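Local structure of AxyAgu115A (6NPS) at residues W489-F494 against E501-V506; A495-L500 against E558-H563; E508-Y513 against A569-P574; H547-A552 against P574-L579. The protein probably hydrolyses the alpha-linkage that holds glucuronic acid side groups on arabinoglucuronoxylan, as a family GH115 alpha-glucuronidase. The protein carries 3 engineered substitutions. All blocks are in the same frame, centred on the assembly; numbering follows the deposited sequence.

Interaction 1: residues W489-F494 against E501-V506; sequences WIEQQF and EQKDKV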
loop_
_atom_site.group_PDB
_atom_site.type_symbol
_atom_site.label_atom_id
_atom_site.label_comp_id
_atom_site.label_asym_id
_atom_site.label_seq_id
_atom_site.Cartn_x
_atom_site.Cartn_y
_atom_site.Cartn_z
ATOM N N TRP A 489 16.788 -4.182 -42.663
ATOM C CA TRP A 489 17.775 -3.493 -41.845
ATOM C C TRP A 489 18.708 -4.503 -41.169
ATOM O O TRP A 489 19.914 -4.264 -41.076
ATOM C CB TRP A 489 17.051 -2.624 -40.818
ATOM C CG TRP A 489 17.908 -1.732 -39.981
ATOM C CD1 TRP A 489 18.273 -0.415 -40.261
ATOM C CD2 TRP A 489 18.443 -2.036 -38.683
ATOM N NE1 TRP A 489 19.024 0.085 -39.216
ATOM C CE2 TRP A 489 19.143 -0.881 -38.240
ATOM C CE3 TRP A 489 18.399 -3.178 -37.846
ATOM C CZ2 TRP A 489 19.806 -0.838 -37.004
ATOM C CZ3 TRP A 489 19.069 -3.146 -36.639
ATOM C CH2 TRP A 489 19.762 -1.979 -36.218
ATOM N N ILE A 490 18.166 -5.635 -40.704
ATOM C CA ILE A 490 19.004 -6.694 -40.120
ATOM C C ILE A 490 20.000 -7.232 -41.148
ATOM O O ILE A 490 21.181 -7.435 -40.847
ATOM C CB ILE A 490 18.109 -7.810 -39.556
ATOM C CG1 ILE A 490 17.396 -7.284 -38.328
ATOM C CG2 ILE A 490 18.934 -9.100 -39.240
ATOM C CD1 ILE A 490 16.137 -8.086 -37.977
ATOM N N GLU A 491 19.548 -7.449 -42.386
ATOM C CA GLU A 491 20.449 -7.923 -43.434
ATOM C C GLU A 491 21.585 -6.935 -43.674
ATOM O O GLU A 491 22.740 -7.334 -43.897
ATOM C CB GLU A 491 19.664 -8.136 -44.727
ATOM C CG GLU A 491 20.425 -8.910 -45.780
ATOM C CD GLU A 491 20.597 -10.357 -45.382
ATOM O OE1 GLU A 491 21.633 -10.971 -45.732
ATOM O OE2 GLU A 491 19.688 -10.871 -44.699
ATOM N N GLN A 492 21.263 -5.640 -43.645
ATOM C CA GLN A 492 22.250 -4.583 -43.874
ATOM C C GLN A 492 23.321 -4.565 -42.785
ATOM O O GLN A 492 24.501 -4.348 -43.073
ATOM C CB GLN A 492 21.515 -3.248 -43.952
ATOM C CG GLN A 492 22.325 -2.013 -44.252
ATOM C CD GLN A 492 21.396 -0.790 -44.385
ATOM O OE1 GLN A 492 20.806 -0.326 -43.396
ATOM N NE2 GLN A 492 21.228 -0.305 -45.611
ATOM N N GLN A 493 22.940 -4.798 -41.521
ATOM C CA GLN A 493 23.937 -4.857 -40.457
ATOM C C GLN A 493 24.640 -6.213 -40.350
ATOM O O GLN A 493 25.792 -6.258 -39.920
ATOM C CB GLN A 493 23.317 -4.550 -39.095
ATOM C CG GLN A 493 22.308 -3.439 -39.045
ATOM C CD GLN A 493 22.708 -2.230 -39.843
ATOM O OE1 GLN A 493 23.886 -1.863 -39.874
ATOM N NE2 GLN A 493 21.729 -1.602 -40.514
ATOM N N PHE A 494 23.970 -7.331 -40.663
ATOM C CA PHE A 494 24.481 -8.636 -40.246
ATOM C C PHE A 494 24.676 -9.618 -41.405
ATOM O O PHE A 494 24.886 -10.812 -41.162
ATOM C CB PHE A 494 23.572 -9.236 -39.181
ATOM C CG PHE A 494 23.573 -8.447 -37.914
ATOM C CD1 PHE A 494 24.750 -8.295 -37.188
ATOM C CD2 PHE A 494 22.426 -7.823 -37.457
ATOM C CE1 PHE A 494 24.770 -7.522 -36.011
ATOM C CE2 PHE A 494 22.454 -7.033 -36.269
ATOM C CZ PHE A 494 23.626 -6.896 -35.571
ATOM N N GLU A 501 18.447 -18.447 -40.079
ATOM C CA GLU A 501 17.751 -18.711 -38.828
ATOM C C GLU A 501 18.176 -17.723 -37.737
ATOM O O GLU A 501 17.349 -17.297 -36.917
ATOM C CB GLU A 501 18.012 -20.164 -38.388
ATOM C CG GLU A 501 17.871 -20.404 -36.893
ATOM C CD GLU A 501 18.314 -21.803 -36.462
ATOM O OE1 GLU A 501 18.125 -22.157 -35.269
ATOM O OE2 GLU A 501 18.864 -22.539 -37.315
ATOM N N GLN A 502 19.463 -17.353 -37.705
ATOM C CA GLN A 502 19.918 -16.363 -36.727
ATOM C C GLN A 502 19.327 -14.984 -37.008
ATOM O O GLN A 502 18.971 -14.245 -36.068
ATOM C CB GLN A 502 21.442 -16.309 -36.707
ATOM C CG GLN A 502 22.053 -17.624 -36.212
ATOM C CD GLN A 502 23.540 -17.657 -36.380
ATOM O OE1 GLN A 502 24.062 -17.383 -37.468
ATOM N NE2 GLN A 502 24.253 -17.973 -35.293
ATOM N N LYS A 503 19.222 -14.609 -38.284
ATOM C CA LYS A 503 18.618 -13.320 -38.616
ATOM C C LYS A 503 17.148 -13.289 -38.252
ATOM O O LYS A 503 16.640 -12.230 -37.863
ATOM C CB LYS A 503 18.819 -12.994 -40.094
ATOM C CG LYS A 503 20.225 -12.543 -40.350
ATOM C CD LYS A 503 20.507 -12.174 -41.790
ATOM C CE LYS A 503 20.455 -13.411 -42.669
ATOM N NZ LYS A 503 21.194 -13.200 -43.954
ATOM N N ASP A 504 16.445 -14.425 -38.306
ATOM C CA ASP A 504 15.061 -14.337 -37.863
ATOM C C ASP A 504 14.986 -14.248 -36.351
ATOM O O ASP A 504 14.019 -13.713 -35.809
ATOM C CB ASP A 504 14.207 -15.496 -38.359
ATOM C CG ASP A 504 12.698 -15.205 -38.202
ATOM O OD1 ASP A 504 12.093 -14.588 -39.117
ATOM O OD2 ASP A 504 12.115 -15.566 -37.156
ATOM N N LYS A 505 15.983 -14.766 -35.641
ATOM C CA LYS A 505 16.001 -14.556 -34.206
ATOM C C LYS A 505 16.258 -13.082 -33.886
ATOM O O LYS A 505 15.616 -12.523 -32.986
ATOM C CB LYS A 505 17.045 -15.466 -33.565
ATOM C CG LYS A 505 16.599 -16.954 -33.555
ATOM C CD LYS A 505 17.697 -17.862 -33.022
ATOM C CE LYS A 505 17.190 -19.306 -33.018
ATOM N NZ LYS A 505 18.202 -20.189 -32.419
ATOM N N VAL A 506 17.171 -12.434 -34.627
ATOM C CA VAL A 506 17.373 -10.988 -34.444
ATOM C C VAL A 506 16.067 -10.240 -34.678
ATOM O O VAL A 506 15.726 -9.312 -33.940
ATOM C CB VAL A 506 18.483 -10.463 -35.367
ATOM C CG1 VAL A 506 18.557 -8.901 -35.269
ATOM C CG2 VAL A 506 19.816 -11.116 -34.985
#

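Interaction 2: residues A495-L500 against E558-H563; sequences AGVFNL and EVDQQH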
loop_
_atom_site.group_PDB
_atom_site.type_symbol
_atom_site.label_atom_id
_atom_site.label_comp_id
_atom_site.label_asym_id
_atom_site.label_seq_id
_atom_site.Cartn_x
_atom_site.Cartn_y
_atom_site.Cartn_z
ATOM N N ALA A 495 24.660 -9.142 -42.653
ATOM C CA ALA A 495 24.988 -10.006 -43.783
ATOM C C ALA A 495 26.341 -10.663 -43.556
ATOM O O ALA A 495 27.316 -9.996 -43.210
ATOM C CB ALA A 495 25.014 -9.198 -45.081
ATOM N N GLY A 496 26.395 -11.982 -43.720
ATOM C CA GLY A 496 27.643 -12.682 -43.525
ATOM C C GLY A 496 27.997 -12.957 -42.082
ATOM O O GLY A 496 28.917 -13.742 -41.827
ATOM N N VAL A 497 27.303 -12.341 -41.130
ATOM C CA VAL A 497 27.518 -12.614 -39.714
ATOM C C VAL A 497 26.618 -13.743 -39.230
ATOM O O VAL A 497 27.057 -14.678 -38.550
ATOM C CB VAL A 497 27.261 -11.328 -38.900
ATOM C CG1 VAL A 497 27.550 -11.586 -37.441
ATOM C CG2 VAL A 497 28.064 -10.153 -39.448
ATOM N N PHE A 498 25.337 -13.631 -39.543
ATOM C CA PHE A 498 24.295 -14.510 -39.048
ATOM C C PHE A 498 23.691 -15.264 -40.227
ATOM O O PHE A 498 23.552 -14.705 -41.319
ATOM C CB PHE A 498 23.231 -13.675 -38.346
ATOM C CG PHE A 498 23.655 -13.145 -36.999
ATOM C CD1 PHE A 498 24.367 -13.961 -36.113
ATOM C CD2 PHE A 498 23.317 -11.859 -36.602
ATOM C CE1 PHE A 498 24.743 -13.486 -34.855
ATOM C CE2 PHE A 498 23.669 -11.382 -35.347
ATOM C CZ PHE A 498 24.392 -12.192 -34.469
ATOM N N ASN A 499 23.348 -16.528 -40.031
ATOM C CA ASN A 499 22.663 -17.225 -41.106
ATOM C C ASN A 499 21.178 -16.847 -41.074
ATOM O O ASN A 499 20.723 -16.042 -40.245
ATOM C CB ASN A 499 22.900 -18.737 -41.006
ATOM C CG ASN A 499 22.408 -19.337 -39.705
ATOM O OD1 ASN A 499 21.409 -18.900 -39.121
ATOM N ND2 ASN A 499 23.103 -20.376 -39.246
ATOM N N LEU A 500 20.401 -17.466 -41.964
ATOM C CA LEU A 500 18.987 -17.122 -42.077
ATOM C C LEU A 500 18.240 -17.302 -40.753
ATOM O O LEU A 500 17.464 -16.424 -40.336
ATOM C CB LEU A 500 18.356 -17.958 -43.187
ATOM C CG LEU A 500 16.897 -17.609 -43.420
ATOM C CD1 LEU A 500 16.644 -17.534 -44.918
ATOM C CD2 LEU A 500 15.992 -18.645 -42.720
ATOM N N GLU A 558 27.032 -16.950 -30.084
ATOM C CA GLU A 558 27.335 -17.409 -31.455
ATOM C C GLU A 558 28.043 -16.360 -32.314
ATOM O O GLU A 558 28.843 -16.724 -33.179
ATOM C CB GLU A 558 26.054 -17.874 -32.149
ATOM C CG GLU A 558 25.553 -19.194 -31.567
ATOM C CD GLU A 558 24.059 -19.406 -31.764
ATOM O OE1 GLU A 558 23.492 -20.286 -31.075
ATOM O OE2 GLU A 558 23.460 -18.704 -32.613
ATOM N N VAL A 559 27.786 -15.066 -32.105
ATOM C CA VAL A 559 28.410 -14.055 -32.965
ATOM C C VAL A 559 29.929 -14.135 -32.869
ATOM O O VAL A 559 30.491 -14.377 -31.799
ATOM C CB VAL A 559 27.893 -12.646 -32.619
ATOM C CG1 VAL A 559 28.330 -12.222 -31.212
ATOM C CG2 VAL A 559 28.343 -11.604 -33.700
ATOM N N ASP A 560 30.607 -13.971 -34.000
ATOM C CA ASP A 560 32.067 -13.996 -33.998
ATOM C C ASP A 560 32.636 -12.714 -33.381
ATOM O O ASP A 560 31.960 -11.682 -33.287
ATOM C CB ASP A 560 32.605 -14.182 -35.417
ATOM C CG ASP A 560 32.265 -13.013 -36.315
ATOM O OD1 ASP A 560 33.057 -12.051 -36.348
ATOM O OD2 ASP A 560 31.200 -13.045 -36.970
ATOM N N GLN A 561 33.910 -12.790 -32.976
ATOM C CA GLN A 561 34.583 -11.686 -32.279
ATOM C C GLN A 561 34.546 -10.391 -33.080
ATOM O O GLN A 561 34.362 -9.308 -32.511
ATOM C CB GLN A 561 36.035 -12.069 -32.017
ATOM C CG GLN A 561 36.714 -12.436 -33.332
ATOM C CD GLN A 561 37.934 -13.294 -33.187
ATOM O OE1 GLN A 561 38.959 -12.898 -32.626
ATOM N NE2 GLN A 561 37.805 -14.517 -33.648
ATOM N N GLN A 562 34.751 -10.480 -34.401
ATOM C CA GLN A 562 34.822 -9.305 -35.250
ATOM C C GLN A 562 33.506 -8.544 -35.265
ATOM O O GLN A 562 33.497 -7.331 -35.455
ATOM C CB GLN A 562 35.215 -9.738 -36.667
ATOM C CG GLN A 562 35.882 -8.663 -37.486
ATOM C CD GLN A 562 36.517 -9.185 -38.769
ATOM O OE1 GLN A 562 36.314 -10.338 -39.160
ATOM N NE2 GLN A 562 37.271 -8.318 -39.446
ATOM N N HIS A 563 32.380 -9.222 -35.069
ATOM C CA HIS A 563 31.100 -8.551 -35.199
ATOM C C HIS A 563 30.380 -8.441 -33.871
ATOM O O HIS A 563 29.225 -7.995 -33.837
ATOM C CB HIS A 563 30.248 -9.269 -36.256
ATOM C CG HIS A 563 30.904 -9.344 -37.606
ATOM N ND1 HIS A 563 31.510 -10.494 -38.076
ATOM C CD2 HIS A 563 31.061 -8.410 -38.580
ATOM C CE1 HIS A 563 32.011 -10.267 -39.280
ATOM N NE2 HIS A 563 31.758 -9.010 -39.607
HETATM O O HOH W 1 31.011 -13.984 -39.769
HETATM O O HOH W 2 29.116 -14.713 -36.684
#

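Interaction 3: residues E508-Y513 against A569-P574; sequences ELLNGY and ALVYYP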
loop_
_atom_site.group_PDB
_atom_site.type_symbol
_atom_site.label_atom_id
_atom_site.label_comp_id
_atom_site.label_asym_id
_atom_site.label_seq_id
_atom_site.Cartn_x
_atom_site.Cartn_y
_atom_site.Cartn_z
ATOM N N GLU A 508 12.982 -11.386 -34.138
ATOM C CA GLU A 508 12.193 -11.560 -32.916
ATOM C C GLU A 508 12.633 -10.611 -31.807
ATOM O O GLU A 508 11.791 -10.123 -31.050
ATOM C CB GLU A 508 12.299 -12.991 -32.398
ATOM C CG GLU A 508 11.664 -14.049 -33.289
ATOM C CD GLU A 508 11.707 -15.437 -32.635
ATOM O OE1 GLU A 508 11.076 -15.631 -31.563
ATOM O OE2 GLU A 508 12.384 -16.333 -33.187
ATOM N N LEU A 509 13.955 -10.416 -31.633
ATOM C CA LEU A 509 14.469 -9.571 -30.552
ATOM C C LEU A 509 14.073 -8.115 -30.763
ATOM O O LEU A 509 13.605 -7.449 -29.833
ATOM C CB LEU A 509 16.006 -9.659 -30.462
ATOM C CG LEU A 509 16.531 -11.019 -30.019
ATOM C CD1 LEU A 509 18.042 -11.067 -30.029
ATOM C CD2 LEU A 509 15.993 -11.342 -28.615
ATOM N N LEU A 510 14.293 -7.592 -31.984
ATOM C CA LEU A 510 14.086 -6.158 -32.226
ATOM C C LEU A 510 12.604 -5.825 -32.203
ATOM O O LEU A 510 12.178 -4.854 -31.554
ATOM C CB LEU A 510 14.677 -5.736 -33.586
ATOM C CG LEU A 510 16.172 -5.913 -33.771
ATOM C CD1 LEU A 510 16.614 -5.365 -35.153
ATOM C CD2 LEU A 510 16.847 -5.163 -32.655
ATOM N N ASN A 511 11.814 -6.619 -32.922
ATOM C CA ASN A 511 10.369 -6.454 -32.921
ATOM C C ASN A 511 9.805 -6.706 -31.536
ATOM O O ASN A 511 8.916 -5.979 -31.072
ATOM C CB ASN A 511 9.746 -7.409 -33.931
ATOM C CG ASN A 511 8.375 -6.968 -34.355
ATOM O OD1 ASN A 511 8.233 -6.025 -35.134
ATOM N ND2 ASN A 511 7.349 -7.630 -33.833
ATOM N N GLY A 512 10.322 -7.733 -30.860
ATOM C CA GLY A 512 9.973 -8.063 -29.497
ATOM C C GLY A 512 10.218 -6.979 -28.473
ATOM O O GLY A 512 9.274 -6.560 -27.792
ATOM N N TYR A 513 11.466 -6.520 -28.308
ATOM C CA TYR A 513 11.708 -5.560 -27.238
ATOM C C TYR A 513 11.006 -4.229 -27.516
ATOM O O TYR A 513 10.507 -3.580 -26.581
ATOM C CB TYR A 513 13.226 -5.377 -26.990
ATOM C CG TYR A 513 13.914 -4.221 -27.711
ATOM C CD1 TYR A 513 13.787 -2.908 -27.257
ATOM C CD2 TYR A 513 14.755 -4.460 -28.814
ATOM C CE1 TYR A 513 14.433 -1.845 -27.911
ATOM C CE2 TYR A 513 15.410 -3.375 -29.490
ATOM C CZ TYR A 513 15.233 -2.084 -29.019
ATOM O OH TYR A 513 15.874 -1.017 -29.678
ATOM N N ALA A 569 25.890 -3.530 -29.423
ATOM C CA ALA A 569 25.362 -2.172 -29.401
ATOM C C ALA A 569 24.012 -2.057 -30.103
ATOM O O ALA A 569 23.169 -1.264 -29.677
ATOM C CB ALA A 569 26.368 -1.216 -30.041
ATOM N N LEU A 570 23.763 -2.860 -31.139
ATOM C CA LEU A 570 22.537 -2.719 -31.911
ATOM C C LEU A 570 21.413 -3.633 -31.430
ATOM O O LEU A 570 20.236 -3.321 -31.663
ATOM C CB LEU A 570 22.815 -3.004 -33.404
ATOM C CG LEU A 570 23.735 -1.982 -34.130
ATOM C CD1 LEU A 570 24.007 -2.341 -35.598
ATOM C CD2 LEU A 570 23.199 -0.541 -34.046
ATOM N N VAL A 571 21.730 -4.797 -30.859
ATOM C CA VAL A 571 20.665 -5.759 -30.576
ATOM C C VAL A 571 20.687 -6.143 -29.092
ATOM O O VAL A 571 19.687 -6.017 -28.381
ATOM C CB VAL A 571 20.808 -6.997 -31.478
ATOM C CG1 VAL A 571 19.708 -8.009 -31.152
ATOM C CG2 VAL A 571 20.774 -6.569 -32.947
ATOM N N TYR A 572 21.831 -6.623 -28.610
ATOM C CA TYR A 572 21.860 -7.211 -27.277
ATOM C C TYR A 572 21.598 -6.165 -26.190
ATOM O O TYR A 572 20.769 -6.374 -25.301
ATOM C CB TYR A 572 23.215 -7.903 -27.061
ATOM C CG TYR A 572 23.300 -8.690 -25.767
ATOM C CD1 TYR A 572 22.826 -10.010 -25.697
ATOM C CD2 TYR A 572 23.868 -8.123 -24.625
ATOM C CE1 TYR A 572 22.919 -10.731 -24.493
ATOM C CE2 TYR A 572 23.962 -8.823 -23.433
ATOM C CZ TYR A 572 23.496 -10.124 -23.378
ATOM O OH TYR A 572 23.592 -10.814 -22.207
ATOM N N TYR A 573 22.319 -5.039 -26.218
ATOM C CA TYR A 573 22.146 -4.049 -25.152
ATOM C C TYR A 573 20.726 -3.459 -25.124
ATOM O O TYR A 573 20.102 -3.467 -24.053
ATOM C CB TYR A 573 23.241 -2.972 -25.302
ATOM C CG TYR A 573 23.018 -1.798 -24.377
ATOM C CD1 TYR A 573 23.159 -1.942 -23.007
ATOM C CD2 TYR A 573 22.647 -0.552 -24.874
ATOM C CE1 TYR A 573 22.942 -0.867 -22.138
ATOM C CE2 TYR A 573 22.439 0.524 -24.026
ATOM C CZ TYR A 573 22.564 0.346 -22.659
ATOM O OH TYR A 573 22.330 1.390 -21.807
ATOM N N PRO A 574 20.159 -2.928 -26.229
ATOM C CA PRO A 574 18.736 -2.489 -26.194
ATOM C C PRO A 574 17.762 -3.577 -25.736
ATOM O O PRO A 574 16.800 -3.276 -25.017
ATOM C CB PRO A 574 18.434 -2.107 -27.657
ATOM C CG PRO A 574 19.705 -2.020 -28.318
ATOM C CD PRO A 574 20.757 -2.774 -27.559
HETATM O O HOH W 3 17.946 -1.658 -31.579
#

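Interaction 4: residues H547-A552 against P574-L579; sequences HLLGLA and PTVGNL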
loop_
_atom_site.group_PDB
_atom_site.type_symbol
_atom_site.label_atom_id
_atom_site.label_comp_id
_atom_site.label_asym_id
_atom_site.label_seq_id
_atom_site.Cartn_x
_atom_site.Cartn_y
_atom_site.Cartn_z
ATOM N N HIS A 547 11.677 -15.917 -23.161
ATOM C CA HIS A 547 11.993 -16.461 -24.477
ATOM C C HIS A 547 12.978 -15.545 -25.213
ATOM O O HIS A 547 13.987 -16.008 -25.771
ATOM C CB HIS A 547 10.703 -16.625 -25.288
ATOM C CG HIS A 547 10.938 -16.964 -26.723
ATOM N ND1 HIS A 547 11.530 -18.141 -27.111
ATOM C CD2 HIS A 547 10.697 -16.268 -27.863
ATOM C CE1 HIS A 547 11.642 -18.160 -28.427
ATOM N NE2 HIS A 547 11.141 -17.035 -28.908
ATOM N N LEU A 548 12.710 -14.233 -25.207
ATOM C CA LEU A 548 13.580 -13.275 -25.916
ATOM C C LEU A 548 14.981 -13.181 -25.286
ATOM O O LEU A 548 15.984 -13.180 -26.008
ATOM C CB LEU A 548 12.897 -11.885 -25.944
ATOM C CG LEU A 548 11.577 -11.881 -26.750
ATOM C CD1 LEU A 548 10.799 -10.603 -26.569
ATOM C CD2 LEU A 548 11.814 -12.186 -28.234
ATOM N N LEU A 549 15.082 -13.057 -23.946
ATOM C CA LEU A 549 16.403 -13.092 -23.305
ATOM C C LEU A 549 17.180 -14.349 -23.697
ATOM O O LEU A 549 18.393 -14.286 -23.956
ATOM C CB LEU A 549 16.272 -13.011 -21.782
ATOM C CG LEU A 549 15.651 -11.711 -21.260
ATOM C CD1 LEU A 549 15.393 -11.786 -19.749
ATOM C CD2 LEU A 549 16.506 -10.495 -21.607
ATOM N N GLY A 550 16.496 -15.503 -23.774
ATOM C CA GLY A 550 17.170 -16.707 -24.214
ATOM C C GLY A 550 17.759 -16.579 -25.606
ATOM O O GLY A 550 18.891 -17.015 -25.850
ATOM N N LEU A 551 16.995 -16.001 -26.553
ATOM C CA LEU A 551 17.536 -15.803 -27.897
ATOM C C LEU A 551 18.716 -14.829 -27.878
ATOM O O LEU A 551 19.711 -15.029 -28.583
ATOM C CB LEU A 551 16.461 -15.264 -28.858
ATOM C CG LEU A 551 15.215 -16.088 -29.165
ATOM C CD1 LEU A 551 14.315 -15.337 -30.157
ATOM C CD2 LEU A 551 15.605 -17.481 -29.686
ATOM N N ALA A 552 18.603 -13.756 -27.108
ATOM C CA ALA A 552 19.674 -12.765 -27.075
ATOM C C ALA A 552 20.956 -13.389 -26.545
ATOM O O ALA A 552 22.046 -13.082 -27.032
ATOM C CB ALA A 552 19.271 -11.567 -26.202
ATOM N N PRO A 574 20.159 -2.928 -26.229
ATOM C CA PRO A 574 18.736 -2.489 -26.194
ATOM C C PRO A 574 17.762 -3.577 -25.736
ATOM O O PRO A 574 16.800 -3.276 -25.017
ATOM C CB PRO A 574 18.434 -2.107 -27.657
ATOM C CG PRO A 574 19.705 -2.020 -28.318
ATOM C CD PRO A 574 20.757 -2.774 -27.559
ATOM N N THR A 575 17.906 -4.816 -26.226
ATOM C CA THR A 575 16.953 -5.869 -25.848
ATOM C C THR A 575 17.035 -6.173 -24.369
ATOM O O THR A 575 16.042 -6.089 -23.640
ATOM C CB THR A 575 17.220 -7.168 -26.634
ATOM O OG1 THR A 575 17.104 -6.890 -28.014
ATOM C CG2 THR A 575 16.197 -8.268 -26.238
ATOM N N VAL A 576 18.231 -6.502 -23.905
ATOM C CA VAL A 576 18.391 -6.972 -22.542
ATOM C C VAL A 576 18.170 -5.833 -21.575
ATOM O O VAL A 576 17.547 -6.009 -20.523
ATOM C CB VAL A 576 19.781 -7.620 -22.353
ATOM C CG1 VAL A 576 20.013 -7.964 -20.877
ATOM C CG2 VAL A 576 19.928 -8.881 -23.251
ATOM N N GLY A 577 18.627 -4.631 -21.932
ATOM C CA GLY A 577 18.426 -3.506 -21.048
ATOM C C GLY A 577 16.961 -3.252 -20.794
ATOM O O GLY A 577 16.532 -3.123 -19.649
ATOM N N ASN A 578 16.174 -3.156 -21.865
ATOM C CA ASN A 578 14.740 -2.929 -21.720
ATOM C C ASN A 578 14.055 -4.104 -21.028
ATOM O O ASN A 578 13.227 -3.927 -20.126
ATOM C CB ASN A 578 14.113 -2.751 -23.103
ATOM C CG ASN A 578 13.983 -1.288 -23.507
ATOM O OD1 ASN A 578 13.383 -0.482 -22.788
ATOM N ND2 ASN A 578 14.559 -0.941 -24.671
ATOM N N LEU A 579 14.341 -5.313 -21.486
ATOM C CA LEU A 579 13.524 -6.425 -21.026
ATOM C C LEU A 579 13.927 -6.900 -19.637
ATOM O O LEU A 579 13.068 -7.386 -18.890
ATOM C CB LEU A 579 13.597 -7.579 -22.020
ATOM C CG LEU A 579 12.971 -7.215 -23.374
ATOM C CD1 LEU A 579 12.805 -8.476 -24.153
ATOM C CD2 LEU A 579 11.619 -6.537 -23.224
#

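Interaction 1: residues W489-F494 against E501-V506
Lys503 runs extended to CD and then bends at chi3 (-68°), which turns its ammonium group to Glu491. Glu491 answers with CG anti to its backbone N and a bend at chi2 (70°). The two form a salt bridge at the border of the contact. Lys503 NZ lies 2.9 Å from Glu491 OE2 and takes the syn lone pair of that oxygen. Its bond to Glu491 OE1 is weak. The aliphatic part of Lys503 packs on Ile490, CG lying 3.8 Å from Ile490 CG2. Deeper in, Ile490 CG1 meets Val506 CG1 at 3.6 Å, and Ile490 CD1 lies against the same methyl. Phe494 approaches that methyl more loosely. This is a helix-loop-helix contact: helices 482-494 and 500-519 meet at 120°, with the segment axes 10.2 Å apart. Phe494 and Val506 also touch Val571 of helix 564-596. The aliphatic carbons thus make up the buried inner side, while the charged pair lies on the partly exposed side.

Interaction 2: residues A495-L500 against E558-H563
Val497 and Val559 bring two irregular loops together, with their CA atoms 7.0 Å apart. Both loops join consecutive helices at one end of an alpha-helical bundle. Val497 divides its two methyls between His563 and Val559. CG2 makes a CH-pi contact over one face of the His563 imidazole, 3.5 Å from the ring centroid and 13° off the ring normal. CG1 packs 3.8 Å from Val559 CG2, with the two valines running alongside each other. Phe498 comes to Val559 at a slant, its CE1 lying 4.0 Å from Val559 CB. Its ring also meets that of Phe494.

The imidazole is held in place by Asp560. His563 ND1 donates to Asp560 OD2 at 2.8 Å in a nearly straight bond, close to the ring plane and on the syn lone pair. A chi1 of 65° folds the Asp560 carboxylate back to reach it. His563 and Asn499 are both N-cap residues. Gln502 OE1 accepts from Asn499 N at the start of helix 500-519.

Polar atoms meet across the loops through water. Water 1 donates to Gly496 O and to Asp560 OD2. Water 2 donates to Val497 O at 2.8 Å and to Asp560 OD2, and accepts from Asp560 N at 3.2 Å. Asp560 OD2 thus accepts from His563 ND1 and from both waters, that of water 2 at 2.7 Å.

Interaction 3: residues E508-Y513 against A569-P574
Tyr513 OH, which lies against Pro574, is gripped by water 3 at 2.9 Å and by Asn424 ND2. Water 3 also donates to Leu570 O, at 2.8 Å. It bridges two helices of the alpha-helical bundle that follows the barrel strands in the chain. The second helix has a pi-type turn at 569-572 and a kink at Pro574. Proline has no N-H to offer the turn before it, and the water serves Leu570 O in this stretch.

Tyr513 is turned across the kink. Its chi1 of 94° lies off the staggered positions and brings the phenol over Pro574. Pro574 CB sits 3.5 Å from Tyr513 CZ, at the hydroxyl end of the ring. Pro574 O lies over one face of the same ring, 3.8 Å above its plane and offset toward the rim.

The other half of the contact is aliphatic. Val571 spreads its methyls between two neighbouring leucines. Its CG1 meets Leu509 CD1 at 3.7 Å, and the two side chains cross at about a right angle. Its CG2 approaches Leu510 CD2 more loosely. Val571 also touches Phe494 of helix 482-494. The segment axes are 9.8 Å apart at 51°. Leu510 CD2 lies at the edge of the Tyr513 ring, in its plane, and 4.0 Å from Leu570 O.

Interaction 4: residues H547-A552 against P574-L579
Leu579 points at helix 537-558 and meets it with CB and CD1. Its CB lies 4.1 Å from Leu549 CD2. CG stands beside the backbone N (chi1 -65°) and carries CD1 on to Leu548. There CD1 touches Leu548 CD1 at 3.8 Å and Leu548 CB at 3.9 Å, while CD2 branches the other way. One turn back, Val576 takes over. Its CG2 sits between Ala552 CB, at 4.0 Å, and Leu549 CD2, at 4.1 Å. Leu549 CD2 therefore rests between Val576 and Leu579, one turn apart on helix 564-596. The two helices follow each other in the chain, and the segments run nearly antiparallel, at 149° with axes 10.0 Å apart. Val576 also touches Ile619 of helix 601-629. The contact itself is built of methyls and methylenes, so shape and the exclusion of water hold it, not directed bonds.

All four contacts belong to one helical bundle, built from helices 482-494, 500-519, 537-558 and 564-596. Interactions 1 and 3 share helix 500-519, and interactions 3 and 4 share helix 564-596 and Pro574. Interactions 1, 3 and 4 are buried. Interaction 2 joins loops at the bundle end and is only partly buried. It combines apolar packing with two bridging waters, and a His-carboxylate bond within one loop orients the ring. Interaction 1 has a salt bridge at its border, interaction 3 a water bridge, and interaction 4 only aliphatic packing. Glu508 OE1 and His547 NE2 probably tie interactions 3 and 4 by a hydrogen bond, as Gln502 NE2 and Glu558 OE2 tie interactions 1 and 2.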